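Local coordinates for protein SnoK (Streptomyces nogalater, PDB 5EPA) that acts as a non-heme iron, 2-oxoglutarate-dependent carbocyclase in the biosynthesis of the polyketide nogalamycin, at residues R31-R34 with Y38-I41; L120-E123 with P129-V132; M164-G169 with D212-H217. All coordinates share one frame; numbering follows the deposited sequence.

Interaction 1. Residues R31-R34 with Y38-I41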
# COMPACT_ATOMS: atom_id res chain seq x y z
N ARG A 31 -18.97 -2.38 3.03
CA ARG A 31 -19.49 -1.15 3.59
C ARG A 31 -18.50 -0.51 4.56
O ARG A 31 -18.32 0.70 4.56
CB ARG A 31 -20.85 -1.40 4.25
CG ARG A 31 -21.52 -0.16 4.83
CD ARG A 31 -22.91 -0.44 5.39
NE ARG A 31 -22.97 -1.55 6.36
CZ ARG A 31 -23.47 -2.81 6.20
NH1 ARG A 31 -24.02 -3.25 5.05
NH2 ARG A 31 -23.41 -3.66 7.23
N PHE A 32 -17.83 -1.31 5.37
CA PHE A 32 -16.84 -0.79 6.31
C PHE A 32 -15.76 -0.07 5.55
O PHE A 32 -15.36 1.04 5.89
CB PHE A 32 -16.25 -1.92 7.14
CG PHE A 32 -15.34 -1.48 8.26
CD1 PHE A 32 -14.01 -1.18 8.02
CD2 PHE A 32 -15.80 -1.39 9.54
CE1 PHE A 32 -13.16 -0.77 9.03
CE2 PHE A 32 -14.95 -0.97 10.58
CZ PHE A 32 -13.62 -0.70 10.33
N TYR A 33 -15.25 -0.71 4.48
CA TYR A 33 -14.25 -0.08 3.62
C TYR A 33 -14.73 1.23 3.03
O TYR A 33 -14.01 2.19 3.07
CB TYR A 33 -13.84 -1.01 2.47
CG TYR A 33 -12.91 -0.32 1.49
CD1 TYR A 33 -11.57 -0.09 1.82
CD2 TYR A 33 -13.36 0.12 0.25
CE1 TYR A 33 -10.73 0.54 0.92
CE2 TYR A 33 -12.51 0.79 -0.61
CZ TYR A 33 -11.20 0.97 -0.28
OH TYR A 33 -10.35 1.65 -1.12
N ARG A 34 -15.93 1.28 2.49
CA ARG A 34 -16.42 2.50 1.80
C ARG A 34 -16.59 3.62 2.77
O ARG A 34 -16.29 4.76 2.45
CB ARG A 34 -17.74 2.28 1.07
CG ARG A 34 -17.70 1.16 0.02
CD ARG A 34 -17.37 1.62 -1.38
NE ARG A 34 -17.14 0.49 -2.29
CZ ARG A 34 -18.06 -0.15 -3.03
NH1 ARG A 34 -19.33 0.13 -2.95
NH2 ARG A 34 -17.68 -1.12 -3.85
N TYR A 38 -10.56 2.07 5.00
CA TYR A 38 -9.67 0.96 5.14
C TYR A 38 -10.51 -0.24 5.59
O TYR A 38 -11.62 -0.07 6.10
CB TYR A 38 -8.58 1.26 6.17
CG TYR A 38 -9.09 1.20 7.59
CD1 TYR A 38 -9.77 2.29 8.17
CD2 TYR A 38 -8.93 0.06 8.36
CE1 TYR A 38 -10.27 2.24 9.48
CE2 TYR A 38 -9.42 0.02 9.68
CZ TYR A 38 -10.10 1.12 10.21
OH TYR A 38 -10.58 1.06 11.48
N VAL A 39 -9.97 -1.43 5.45
CA VAL A 39 -10.58 -2.63 6.02
C VAL A 39 -9.58 -3.75 6.15
O VAL A 39 -8.77 -4.02 5.26
CB VAL A 39 -11.81 -3.10 5.23
CG1 VAL A 39 -11.45 -3.66 3.85
CG2 VAL A 39 -12.60 -4.14 6.01
N HIS A 40 -9.68 -4.42 7.28
CA HIS A 40 -8.84 -5.58 7.61
C HIS A 40 -9.55 -6.85 7.16
O HIS A 40 -10.61 -7.17 7.65
CB HIS A 40 -8.59 -5.62 9.12
CG HIS A 40 -7.86 -6.85 9.60
ND1 HIS A 40 -7.97 -7.32 10.88
CD2 HIS A 40 -7.04 -7.70 8.96
CE1 HIS A 40 -7.23 -8.41 11.01
NE2 HIS A 40 -6.65 -8.65 9.86
N ILE A 41 -8.95 -7.56 6.22
CA ILE A 41 -9.49 -8.84 5.77
C ILE A 41 -8.58 -9.98 6.22
O ILE A 41 -7.46 -10.11 5.77
CB ILE A 41 -9.62 -8.88 4.26
CG1 ILE A 41 -10.42 -7.68 3.76
CG2 ILE A 41 -10.28 -10.18 3.83
CD1 ILE A 41 -11.86 -7.60 4.25
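F32 and Y33 of helix 27-36 pack against Y38 and V39 in a helix-to-strand contact at one side of the fold, where the chain leaves the helix, turns sharply and runs straight into the outermost strand of the main sheet. No hydrogen bond crosses between the two segments; aromatic and aliphatic packing does the work. The clearest element is a T-shaped pair in which the edge of F32 points at a face of Y38, with centroids 5.4 Å apart and planes at 86°. F32 CE1 leads and lies 3.8 Å from Y38 CZ, nearer the rim of the tyrosine ring than its centre. Y38 starts off pointing away from the helix, and it is its first torsion (chi1 75°), with CG tucked between the backbone N and the carbonyl carbon, that brings the ring back so that one face meets the F32 edge. The same phenylalanine edge also meets main chain: F32 CD1 sits 3.3 Å from Y38 O, near the ring plane. Strand 38-41 is the end strand of the seven-stranded sheet in this cupin-type double-stranded beta-helix, and V39 and I41 join it to strand 213-217 by backbone hydrogen bonds. V39 points at the helix and splits its two methyls between neighbouring residues. V39 CG2 is 3.8 Å from F32 CD1, while V39 CG1 is 3.8 Å from Y33 CB. The Y33 ring then runs on past the strand's backbone, bringing Y33 CD1 to 3.9 Å from Y38 C. L107 of helix 98-108 touches both Y33 and V39. The face of Y38 opposite F32 stacks on the ring of Y166, which places this packing close behind H216, a 2-oxoglutarate-binding residue.

Interaction 2. Residues L120-E123 with P129-V132. With AKG (2-oxoglutaric acid), chain H.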
# COMPACT_ATOMS: atom_id res chain seq x y z
N LEU A 120 8.09 -4.28 1.63
CA LEU A 120 8.10 -3.26 2.71
C LEU A 120 8.54 -3.85 4.04
O LEU A 120 7.76 -4.50 4.75
CB LEU A 120 6.71 -2.63 2.88
CG LEU A 120 6.16 -1.91 1.65
CD1 LEU A 120 4.64 -1.82 1.81
CD2 LEU A 120 6.78 -0.54 1.44
N VAL A 121 9.82 -3.64 4.36
CA VAL A 121 10.48 -4.34 5.48
C VAL A 121 10.82 -3.35 6.57
O VAL A 121 11.31 -2.25 6.28
CB VAL A 121 11.78 -5.03 5.02
CG1 VAL A 121 12.66 -5.42 6.19
CG2 VAL A 121 11.46 -6.29 4.24
N LYS A 122 10.55 -3.73 7.82
CA LYS A 122 11.05 -2.95 8.97
C LYS A 122 11.91 -3.83 9.86
O LYS A 122 11.41 -4.78 10.43
CB LYS A 122 9.91 -2.34 9.81
CG LYS A 122 9.26 -1.08 9.22
CD LYS A 122 8.27 -0.47 10.23
CE LYS A 122 7.48 0.73 9.67
NZ LYS A 122 8.21 2.00 9.84
N GLU A 123 13.18 -3.49 10.01
CA GLU A 123 14.07 -4.23 10.86
C GLU A 123 13.83 -3.83 12.31
O GLU A 123 13.53 -2.66 12.58
CB GLU A 123 15.52 -3.95 10.50
CG GLU A 123 15.96 -4.43 9.13
CD GLU A 123 16.12 -5.97 9.00
OE1 GLU A 123 16.34 -6.67 10.05
OE2 GLU A 123 16.05 -6.48 7.82
N PRO A 129 9.15 5.27 12.91
CA PRO A 129 7.80 5.15 12.40
C PRO A 129 7.75 5.59 10.95
O PRO A 129 8.55 6.42 10.53
CB PRO A 129 7.00 6.19 13.26
CG PRO A 129 7.82 6.42 14.46
CD PRO A 129 9.24 6.25 14.01
N THR A 130 6.81 5.03 10.20
CA THR A 130 6.54 5.52 8.85
C THR A 130 5.65 6.77 8.97
O THR A 130 4.53 6.71 9.46
CB THR A 130 5.82 4.48 8.00
OG1 THR A 130 6.57 3.27 7.97
CG2 THR A 130 5.66 4.99 6.59
N LEU A 131 6.18 7.88 8.51
CA LEU A 131 5.53 9.15 8.65
C LEU A 131 4.16 9.15 7.97
O LEU A 131 3.97 8.65 6.86
CB LEU A 131 6.43 10.26 8.07
CG LEU A 131 5.95 11.73 8.22
CD1 LEU A 131 5.93 12.22 9.66
CD2 LEU A 131 6.84 12.63 7.37
N VAL A 132 3.21 9.76 8.66
CA VAL A 132 1.83 9.87 8.19
C VAL A 132 1.73 10.50 6.78
O VAL A 132 2.43 11.45 6.47
CB VAL A 132 0.96 10.68 9.20
CG1 VAL A 132 1.46 12.13 9.31
CG2 VAL A 132 -0.51 10.68 8.81
C1 AKG H . 1.41 1.92 2.19
O1 AKG H . 1.23 0.70 1.98
O2 AKG H . 0.87 2.87 1.56
C2 AKG H . 2.33 2.34 3.24
O5 AKG H . 2.42 3.55 3.37
C3 AKG H . 3.09 1.34 4.07
C4 AKG H . 4.18 1.89 4.99
C5 AKG H . 4.81 0.75 5.82
O3 AKG H . 4.77 -0.46 5.43
O4 AKG H . 5.38 1.01 6.88
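K122 and T130 meet through little more than a single polar bond, yet that bond is one link of a relay that ends on the cosubstrate. K122 NZ donates to T130 OG1 at 2.8 Å, and the same hydroxyl, T130 OG1, donates to O4 of 2-oxoglutarate, also at 2.8 Å. Seen from the hydroxyl oxygen, the lysine nitrogen and the carboxylate oxygen stand roughly at right angles (about 98°), so the relay has a sharp elbow. The lysine makes no direct bond to this carboxylate oxygen: K122 CE, 3.5 Å from O4 of 2-oxoglutarate, is nearer to it than the amine is. Because K122 NZ already occupies T130 OG1 as an acceptor, the threonine proton is left to go to the carboxylate, which fixes the rotation of the hydroxyl. The backbones are far apart, the nearest pair being K122 CA and P129 CA at 9.4 Å, and K122 spans the gap with an extended chain that bends only at its last torsion (chi4 -87°) to turn the ammonium onto T130. Its amine is steadied further by Q77 O. T130 grips with its methyl as well, placing CG2 3.8 Å from the ligand's C4, while L120 brings CD1 to 3.9 Å from O3. R233 and W151 also hydrogen-bond 2-oxoglutarate, and R233 is anchored to L120 O. The positive charges of K122 and R233 therefore gather around the anionic end of the ligand and would be expected to stabilise it. This is the C5-carboxylate end of a 2-oxoglutarate pocket in a double-stranded beta-helix oxygenase: an arginine and a hydroxyl residue hold the distal carboxylate, and the threonine's strand, 130-133, runs on to the iron ligand H133.

Interaction 3. Residues M164-G169 with D212-H217. With AKG (2-oxoglutaric acid), chain H.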
# COMPACT_ATOMS: atom_id res chain seq x y z
N MET A 164 0.36 -0.96 10.95
CA MET A 164 -0.22 0.23 10.32
C MET A 164 -1.27 0.87 11.24
O MET A 164 -1.90 0.16 12.01
CB MET A 164 -0.90 -0.16 9.02
CG MET A 164 0.04 -0.78 7.99
SD MET A 164 1.00 0.47 7.17
CE MET A 164 -0.22 1.03 6.00
N SER A 165 -1.46 2.18 11.11
CA SER A 165 -2.60 2.86 11.68
C SER A 165 -3.26 3.74 10.65
O SER A 165 -2.60 4.22 9.74
CB SER A 165 -2.20 3.74 12.88
OG SER A 165 -1.69 2.95 13.93
N TYR A 166 -4.56 3.96 10.81
CA TYR A 166 -5.40 4.67 9.82
C TYR A 166 -6.28 5.69 10.51
O TYR A 166 -6.64 5.54 11.67
CB TYR A 166 -6.32 3.67 9.09
CG TYR A 166 -5.57 2.51 8.50
CD1 TYR A 166 -5.35 1.38 9.25
CD2 TYR A 166 -5.07 2.56 7.19
CE1 TYR A 166 -4.63 0.32 8.74
CE2 TYR A 166 -4.37 1.47 6.66
CZ TYR A 166 -4.16 0.35 7.44
OH TYR A 166 -3.42 -0.71 6.98
N VAL A 167 -6.58 6.78 9.80
CA VAL A 167 -7.53 7.75 10.26
C VAL A 167 -8.88 7.45 9.57
O VAL A 167 -9.08 7.78 8.40
CB VAL A 167 -7.05 9.17 9.95
CG1 VAL A 167 -8.06 10.20 10.46
CG2 VAL A 167 -5.72 9.43 10.61
N PRO A 168 -9.84 6.86 10.32
CA PRO A 168 -11.15 6.55 9.77
C PRO A 168 -11.86 7.73 9.09
O PRO A 168 -11.94 8.81 9.64
CB PRO A 168 -11.96 6.12 11.01
CG PRO A 168 -10.93 5.67 11.97
CD PRO A 168 -9.78 6.59 11.77
N GLY A 169 -12.36 7.49 7.89
CA GLY A 169 -13.13 8.50 7.14
C GLY A 169 -12.27 9.54 6.44
O GLY A 169 -12.80 10.41 5.77
N ASP A 212 -3.01 -12.15 6.47
CA ASP A 212 -4.07 -11.16 6.46
C ASP A 212 -3.72 -10.05 5.48
O ASP A 212 -2.55 -9.85 5.13
CB ASP A 212 -4.28 -10.51 7.84
CG ASP A 212 -4.78 -11.49 8.92
OD1 ASP A 212 -5.11 -12.67 8.62
OD2 ASP A 212 -4.87 -11.03 10.09
N VAL A 213 -4.73 -9.32 5.06
CA VAL A 213 -4.53 -8.15 4.21
C VAL A 213 -5.34 -7.00 4.75
O VAL A 213 -6.52 -7.16 5.07
CB VAL A 213 -4.97 -8.41 2.76
CG1 VAL A 213 -4.65 -7.21 1.91
CG2 VAL A 213 -4.24 -9.61 2.19
N VAL A 214 -4.74 -5.82 4.82
CA VAL A 214 -5.50 -4.62 5.07
C VAL A 214 -5.49 -3.77 3.82
O VAL A 214 -4.44 -3.43 3.31
CB VAL A 214 -4.93 -3.79 6.23
CG1 VAL A 214 -5.90 -2.67 6.61
CG2 VAL A 214 -4.66 -4.66 7.43
N PHE A 215 -6.67 -3.37 3.37
CA PHE A 215 -6.84 -2.53 2.18
C PHE A 215 -7.11 -1.11 2.61
O PHE A 215 -7.87 -0.88 3.54
CB PHE A 215 -8.03 -2.99 1.34
CG PHE A 215 -7.88 -4.34 0.74
CD1 PHE A 215 -8.15 -5.45 1.46
CD2 PHE A 215 -7.45 -4.48 -0.58
CE1 PHE A 215 -7.95 -6.71 0.90
CE2 PHE A 215 -7.28 -5.72 -1.15
CZ PHE A 215 -7.54 -6.85 -0.40
N HIS A 216 -6.50 -0.16 1.94
CA HIS A 216 -6.82 1.26 2.21
C HIS A 216 -6.88 2.10 0.94
O HIS A 216 -6.03 1.99 0.04
CB HIS A 216 -5.85 1.89 3.29
CG HIS A 216 -4.44 2.05 2.84
ND1 HIS A 216 -3.49 1.08 3.01
CD2 HIS A 216 -3.81 3.06 2.19
CE1 HIS A 216 -2.35 1.46 2.49
NE2 HIS A 216 -2.50 2.68 2.02
N HIS A 217 -7.86 2.98 0.92
CA HIS A 217 -8.05 3.93 -0.18
C HIS A 217 -6.89 4.91 -0.34
O HIS A 217 -6.16 5.19 0.61
CB HIS A 217 -9.34 4.67 0.02
CG HIS A 217 -9.78 5.46 -1.17
ND1 HIS A 217 -9.39 6.76 -1.38
CD2 HIS A 217 -10.62 5.15 -2.19
CE1 HIS A 217 -9.95 7.22 -2.49
NE2 HIS A 217 -10.70 6.26 -3.00
C1 AKG H . 1.41 1.92 2.19
O1 AKG H . 1.23 0.70 1.98
O2 AKG H . 0.87 2.87 1.56
C2 AKG H . 2.33 2.34 3.24
O5 AKG H . 2.42 3.55 3.37
C3 AKG H . 3.09 1.34 4.07
C4 AKG H . 4.18 1.89 4.99
C5 AKG H . 4.81 0.75 5.82
O3 AKG H . 4.77 -0.46 5.43
O4 AKG H . 5.38 1.01 6.88
O HOH W 1 -3.67 -1.07 4.48
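Y166 reaches from the smaller sheet across to V214 and H216 of the main sheet, and all three side chains point into the space between. The tyrosine has CG beside its backbone N (chi1 -53°), which carries the hydroxyl to the facing strand; there it meets V214 head on, with Y166 OH 3.2 Å from V214 CG1. Farther back along the ring, Y166 CE2 lies 3.7 Å from H216 CB. The histidine crosses the tyrosine nearly at a right angle as a side chain, and the two ring planes are tilted by 48°, neither stacked nor edge-to-face. H216 adopts the tighter rotamer (chi1 68°), its CG lodged between N and the carbonyl carbon, and this sets the direction of the imidazole, with NE2 on the iron side and ND1 at the water. M164 curls instead of extending: bends at its second and third torsions bring CE within 4.1 Å of H216 CE1 and leave SD 3.8 Å from C3 of 2-oxoglutarate, so the methyl lies between the histidine and the ligand while the sulfur packs on the ligand.

One ordered water ties the polar ends together. It sits 2.5 Å from Y166 OH and 2.6 Å from H216 ND1, in the plane of the imidazole, and donates to V214 O at 2.7 Å. On the far side of the ring, H216 NE2 makes its stronger bond to OD2 of the iron ligand D135, with a weak one to ligand O2 at 3.4 Å. With partners at both nitrogens, the imidazole is restrained from rotating about its CB-CG bond. The chemistry is that of a second shell: Y166 and V214 would orient H216 through the water, and H216 in turn is placed to steady D135 and, more weakly, the C1 carboxylate of 2-oxoglutarate beside the iron.

From the N terminus, interaction 1 closes first, a tight helix-turn-strand loop that delivers strand 38-41 to the edge of the main sheet. Interaction 2 follows, closing a short loop between strand 112-122 of that sheet and strand 130-133 of the smaller one. Interaction 3 closes the longest loop, over forty residues, and again spans the two sheets. The three stand in series along the chain, none enclosing or crossing another. In space, interactions 1 and 3 touch, since strands 38-41 and 213-217 are sheet neighbours, whereas interactions 1 and 2 lie 22 Å apart between centres. Interactions 2 and 3 share 2-oxoglutarate without touching, one at its C5 carboxylate, the other at its C1 carboxylate and middle.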